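PDB 4NTQ: contact-dependent inhibitor A from Enterobacter cloacae subsp. cloacae, which carries at its C-terminal end a toxic RNase domain that acts on ribosomal RNA of target bacteria and is bound here by its immunity protein CdiI. Local coordinates for residues T201-S206 and G212-N217; G224-D227 and N231-K234. One frame throughout, in Å; residues are numbered along the deposited sequence.

Contact 1 (T201-S206 and G212-N217)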
loop_
_atom_site.group_PDB
_atom_site.type_symbol
_atom_site.label_atom_id
_atom_site.label_comp_id
_atom_site.label_asym_id
_atom_site.label_seq_id
_atom_site.Cartn_x
_atom_site.Cartn_y
_atom_site.Cartn_z
ATOM N N THR A 201 5.764 -8.881 -2.994
ATOM C CA THR A 201 5.671 -8.165 -4.263
ATOM C C THR A 201 7.043 -7.615 -4.510
ATOM O O THR A 201 7.750 -7.291 -3.557
ATOM C CB THR A 201 4.751 -6.927 -4.226
ATOM O OG1 THR A 201 5.233 -5.994 -3.249
ATOM C CG2 THR A 201 3.357 -7.297 -3.896
ATOM N N PRO A 202 7.428 -7.501 -5.789
ATOM C CA PRO A 202 8.728 -6.946 -6.167
ATOM C C PRO A 202 8.918 -5.525 -5.677
ATOM O O PRO A 202 8.019 -4.688 -5.792
ATOM C CB PRO A 202 8.689 -6.972 -7.702
ATOM C CG PRO A 202 7.253 -7.141 -8.059
ATOM C CD PRO A 202 6.681 -7.973 -6.966
ATOM N N ASP A 203 10.096 -5.270 -5.125
ATOM C CA ASP A 203 10.441 -3.955 -4.619
ATOM C C ASP A 203 10.706 -3.073 -5.824
ATOM O O ASP A 203 11.669 -3.289 -6.564
ATOM C CB ASP A 203 11.671 -4.048 -3.705
ATOM C CG ASP A 203 11.949 -2.765 -2.964
ATOM O OD1 ASP A 203 13.007 -2.664 -2.304
ATOM O OD2 ASP A 203 11.112 -1.850 -3.042
ATOM N N ILE A 204 9.826 -2.099 -6.030
ATOM C CA ILE A 204 9.921 -1.179 -7.161
ATOM C C ILE A 204 10.627 0.107 -6.768
ATOM O O ILE A 204 10.767 1.013 -7.586
ATOM C CB ILE A 204 8.525 -0.790 -7.698
ATOM C CG1 ILE A 204 7.760 0.018 -6.649
ATOM C CG2 ILE A 204 7.745 -2.026 -8.126
ATOM C CD1 ILE A 204 6.430 0.530 -7.121
ATOM N N ASP A 205 11.077 0.166 -5.518
ATOM C CA ASP A 205 11.538 1.409 -4.901
ATOM C C ASP A 205 12.723 2.066 -5.619
ATOM O O ASP A 205 13.386 1.441 -6.448
ATOM C CB ASP A 205 11.852 1.177 -3.420
ATOM C CG ASP A 205 11.819 2.455 -2.611
ATOM O OD1 ASP A 205 12.271 2.428 -1.446
ATOM O OD2 ASP A 205 11.349 3.489 -3.141
ATOM N N SER A 206 12.960 3.341 -5.301
ATOM C CA SER A 206 14.007 4.148 -5.933
ATOM C C SER A 206 15.405 3.593 -5.675
ATOM O O SER A 206 16.203 3.445 -6.605
ATOM C CB SER A 206 13.913 5.602 -5.468
ATOM N N GLY A 212 14.708 -6.799 -5.318
ATOM C CA GLY A 212 14.327 -7.168 -3.967
ATOM C C GLY A 212 12.825 -7.316 -3.789
ATOM O O GLY A 212 12.073 -7.227 -4.753
ATOM N N TRP A 213 12.382 -7.526 -2.552
ATOM C CA TRP A 213 10.968 -7.781 -2.288
ATOM C C TRP A 213 10.445 -7.005 -1.085
ATOM O O TRP A 213 11.192 -6.704 -0.158
ATOM C CB TRP A 213 10.747 -9.269 -2.014
ATOM C CG TRP A 213 11.105 -10.193 -3.141
ATOM C CD1 TRP A 213 12.268 -10.891 -3.292
ATOM C CD2 TRP A 213 10.280 -10.543 -4.261
ATOM N NE1 TRP A 213 12.223 -11.642 -4.441
ATOM C CE2 TRP A 213 11.012 -11.450 -5.052
ATOM C CE3 TRP A 213 8.993 -10.179 -4.669
ATOM C CZ2 TRP A 213 10.501 -11.996 -6.233
ATOM C CZ3 TRP A 213 8.490 -10.716 -5.837
ATOM C CH2 TRP A 213 9.241 -11.619 -6.605
ATOM N N LYS A 214 9.157 -6.684 -1.100
ATOM C CA LYS A 214 8.476 -6.231 0.110
ATOM C C LYS A 214 7.608 -7.400 0.537
ATOM O O LYS A 214 7.020 -8.065 -0.312
ATOM C CB LYS A 214 7.618 -4.996 -0.172
ATOM C CG LYS A 214 8.396 -3.847 -0.800
ATOM C CD LYS A 214 8.586 -2.705 0.175
ATOM C CE LYS A 214 9.419 -1.566 -0.427
ATOM N NZ LYS A 214 10.858 -1.629 -0.016
HETATM N N MSE A 215 7.538 -7.672 1.838
HETATM C CA MSE A 215 6.764 -8.813 2.314
HETATM C C MSE A 215 5.644 -8.371 3.231
HETATM O O MSE A 215 5.811 -7.440 4.009
HETATM C CB MSE A 215 7.666 -9.810 3.032
HETATM C CG MSE A 215 6.949 -11.030 3.591
HETATM SE SE MSE A 215 8.203 -12.277 4.421
HETATM C CE MSE A 215 9.487 -12.383 2.948
ATOM N N PHE A 216 4.497 -9.036 3.134
ATOM C CA PHE A 216 3.378 -8.754 4.020
ATOM C C PHE A 216 2.937 -10.032 4.731
ATOM O O PHE A 216 2.949 -11.114 4.142
ATOM C CB PHE A 216 2.211 -8.154 3.239
ATOM C CG PHE A 216 2.556 -6.888 2.510
ATOM C CD1 PHE A 216 2.242 -5.654 3.049
ATOM C CD2 PHE A 216 3.201 -6.930 1.287
ATOM C CE1 PHE A 216 2.560 -4.483 2.379
ATOM C CE2 PHE A 216 3.515 -5.764 0.605
ATOM C CZ PHE A 216 3.191 -4.540 1.154
ATOM N N ASN A 217 2.548 -9.923 5.993
ATOM C CA ASN A 217 2.159 -11.134 6.715
ATOM C C ASN A 217 0.755 -11.630 6.368
ATOM O O ASN A 217 0.087 -11.054 5.504
ATOM C CB ASN A 217 2.368 -10.997 8.228
ATOM C CG ASN A 217 1.380 -10.064 8.886
ATOM O OD1 ASN A 217 0.453 -9.557 8.256
ATOM N ND2 ASN A 217 1.571 -9.839 10.178
#
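T201 and K214 form an antiparallel hydrogen-bonded pair, T201 N reaching K214 O at 3.1 Å and K214 N reaching T201 O at 2.9 Å. P202 and W213 follow as the non-hydrogen-bonded pair. Beyond them D203 N gives a third bond, 2.8 Å to G212 O.

On the face of T201 and K214 the main event is a salt bridge. D203 holds CG anti to its backbone N (chi1 -170°), which turns the carboxylate to the lysine. The K214 chain is bent at chi2 and chi4, and CE and NZ lie above the carboxylate plane. NZ is 3.0 Å from D203 OD2, in a weak hydrogen bond. The stronger polar partner of NZ is T225 OG1 on the next strand, so the ammonium joins both D203 and strand 222-226 to strand 213-216. D203 OD2 has a second donor, D205 N at 3.2 Å, which meets it from the other side of the carboxylate plane and makes an Asx turn. On the same face of the sheet as K214, T201 OG1 sits at the edge of the F216 ring, 4.2 Å from CE2.

W213 goes to the other face. Its six-membered ring turns an edge to the T201 backbone, with CE3 3.2 Å from T201 C. CZ3 lies 3.5 Å from P202 CD. A168, A169 and L172 also pack on the indole.

CdiI covers part of the first face: its F78 packs on T201 and its V95 on F216. The whole is a beta hairpin in the middle of the antiparallel toxin sheet, its loop opened by an Asx turn.

Contact 2 (G224-D227 and N231-K234)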
loop_
_atom_site.group_PDB
_atom_site.type_symbol
_atom_site.label_atom_id
_atom_site.label_comp_id
_atom_site.label_asym_id
_atom_site.label_seq_id
_atom_site.Cartn_x
_atom_site.Cartn_y
_atom_site.Cartn_z
ATOM N N GLY A 224 8.560 -6.154 6.283
ATOM C CA GLY A 224 9.902 -5.779 5.877
ATOM C C GLY A 224 10.209 -5.641 4.394
ATOM O O GLY A 224 9.479 -6.126 3.524
ATOM N N THR A 225 11.317 -4.961 4.114
ATOM C CA THR A 225 11.888 -4.939 2.779
ATOM C C THR A 225 12.935 -6.041 2.751
ATOM O O THR A 225 13.676 -6.181 3.710
ATOM C CB THR A 225 12.548 -3.592 2.492
ATOM O OG1 THR A 225 11.537 -2.579 2.378
ATOM C CG2 THR A 225 13.349 -3.664 1.195
ATOM N N TYR A 226 12.990 -6.831 1.680
ATOM C CA TYR A 226 13.866 -8.009 1.629
ATOM C C TYR A 226 14.737 -8.059 0.382
ATOM O O TYR A 226 14.349 -7.542 -0.669
ATOM C CB TYR A 226 13.042 -9.302 1.700
ATOM C CG TYR A 226 12.381 -9.527 3.040
ATOM C CD1 TYR A 226 12.851 -10.503 3.917
ATOM C CD2 TYR A 226 11.290 -8.759 3.434
ATOM C CE1 TYR A 226 12.244 -10.704 5.154
ATOM C CE2 TYR A 226 10.688 -8.951 4.645
ATOM C CZ TYR A 226 11.165 -9.923 5.511
ATOM O OH TYR A 226 10.548 -10.096 6.726
ATOM N N ASP A 227 15.906 -8.694 0.488
ATOM C CA ASP A 227 16.765 -8.876 -0.690
ATOM C C ASP A 227 16.310 -10.043 -1.566
ATOM O O ASP A 227 15.247 -10.621 -1.329
ATOM C CB ASP A 227 18.264 -8.946 -0.339
ATOM C CG ASP A 227 18.671 -10.226 0.383
ATOM O OD1 ASP A 227 19.707 -10.171 1.079
ATOM O OD2 ASP A 227 18.007 -11.280 0.256
ATOM N N ASN A 231 16.396 -12.194 2.712
ATOM C CA ASN A 231 16.988 -11.715 3.948
ATOM C C ASN A 231 16.541 -10.277 4.197
ATOM O O ASN A 231 16.773 -9.394 3.364
ATOM C CB ASN A 231 18.513 -11.778 3.901
ATOM C CG ASN A 231 19.031 -13.149 3.569
ATOM O OD1 ASN A 231 18.811 -14.112 4.308
ATOM N ND2 ASN A 231 19.747 -13.245 2.456
ATOM N N ARG A 232 15.884 -10.066 5.333
ATOM C CA ARG A 232 15.374 -8.765 5.727
ATOM C C ARG A 232 16.470 -7.722 5.700
ATOM O O ARG A 232 17.562 -7.938 6.221
ATOM C CB ARG A 232 14.795 -8.842 7.142
ATOM C CG ARG A 232 13.836 -7.729 7.487
ATOM C CD ARG A 232 13.454 -7.777 8.958
ATOM N NE ARG A 232 12.371 -6.855 9.257
ATOM C CZ ARG A 232 12.543 -5.552 9.452
ATOM N NH1 ARG A 232 13.751 -5.023 9.381
ATOM N NH2 ARG A 232 11.501 -4.777 9.713
ATOM N N ILE A 233 16.170 -6.581 5.096
ATOM C CA ILE A 233 17.147 -5.514 4.969
ATOM C C ILE A 233 16.784 -4.411 5.931
ATOM O O ILE A 233 17.621 -3.930 6.678
ATOM C CB ILE A 233 17.135 -4.924 3.549
ATOM C CG1 ILE A 233 17.588 -5.966 2.530
ATOM C CG2 ILE A 233 18.001 -3.678 3.484
ATOM C CD1 ILE A 233 18.984 -6.475 2.761
ATOM N N LYS A 234 15.517 -4.017 5.891
ATOM C CA LYS A 234 15.007 -2.898 6.665
ATOM C C LYS A 234 13.487 -2.983 6.661
ATOM O O LYS A 234 12.912 -3.957 6.165
ATOM C CB LYS A 234 15.447 -1.581 6.030
ATOM C CG LYS A 234 14.930 -1.407 4.616
ATOM C CD LYS A 234 15.612 -0.259 3.876
ATOM C CE LYS A 234 15.050 -0.119 2.462
ATOM N NZ LYS A 234 15.802 0.868 1.621
#
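Y226 lays one face of its ring over the backbone and first side-chain carbons of R232. R232 CA is 4.0 Å from the ring centroid, a CH-pi contact. R232 CG also lies over this face, toward the rim. With CG anti to its backbone N (chi1 -160°) and the chain extended to NE, R232 runs past the ring. Its guanidinium plane is 68° from the ring plane, and NH2 makes a salt bridge with D235. The Y226 hydroxyl hydrogen-bonds to I223 O.

On the other face T225 and K234 lie side by side, with T225 CB 3.9 Å from K234 CG. T225 OG1, the partner of K214, also accepts from R222 NH2.

T225 N donates to K234 O (2.8 Å), and T225 O accepts from I233 N (2.9 Å). Two residues thus face one.

At the turn D227 and N231 close the end. N231 N meets D227 OD2 at 3.1 Å from above the carboxylate plane. G229 N is a second donor to OD2. D227 N returns a bond of 3.1 Å to N231 O. A weak bond joins N231 ND2 to D227 OD1, with amide and carboxylate planes perpendicular.

This beta hairpin has a classic beta bulge, I233 and K234 opposite T225, and puts 232-234 at the sheet's outer edge within this chain.

Overall arrangement
Contacts 1 and 2 are two hairpins of one antiparallel sheet, in series along the chain, their centres about 9 Å apart. They are joined where strands 213-216 and 222-226 pair. Contact 1 is buried in the middle of the sheet. Contact 2 adds the outermost strand, 232-234, and is partly exposed. W213 O and Y226 N probably hydrogen-bond at 2.6 Å, and M215 packs on the tyrosine ring. Buried charge and indole packing mark contact 1. A backbone bulge and a carboxylate-closed turn mark contact 2. CdiI reaches both, but touches more residues of contact 1; in contact 2 its M124 packs on Y226.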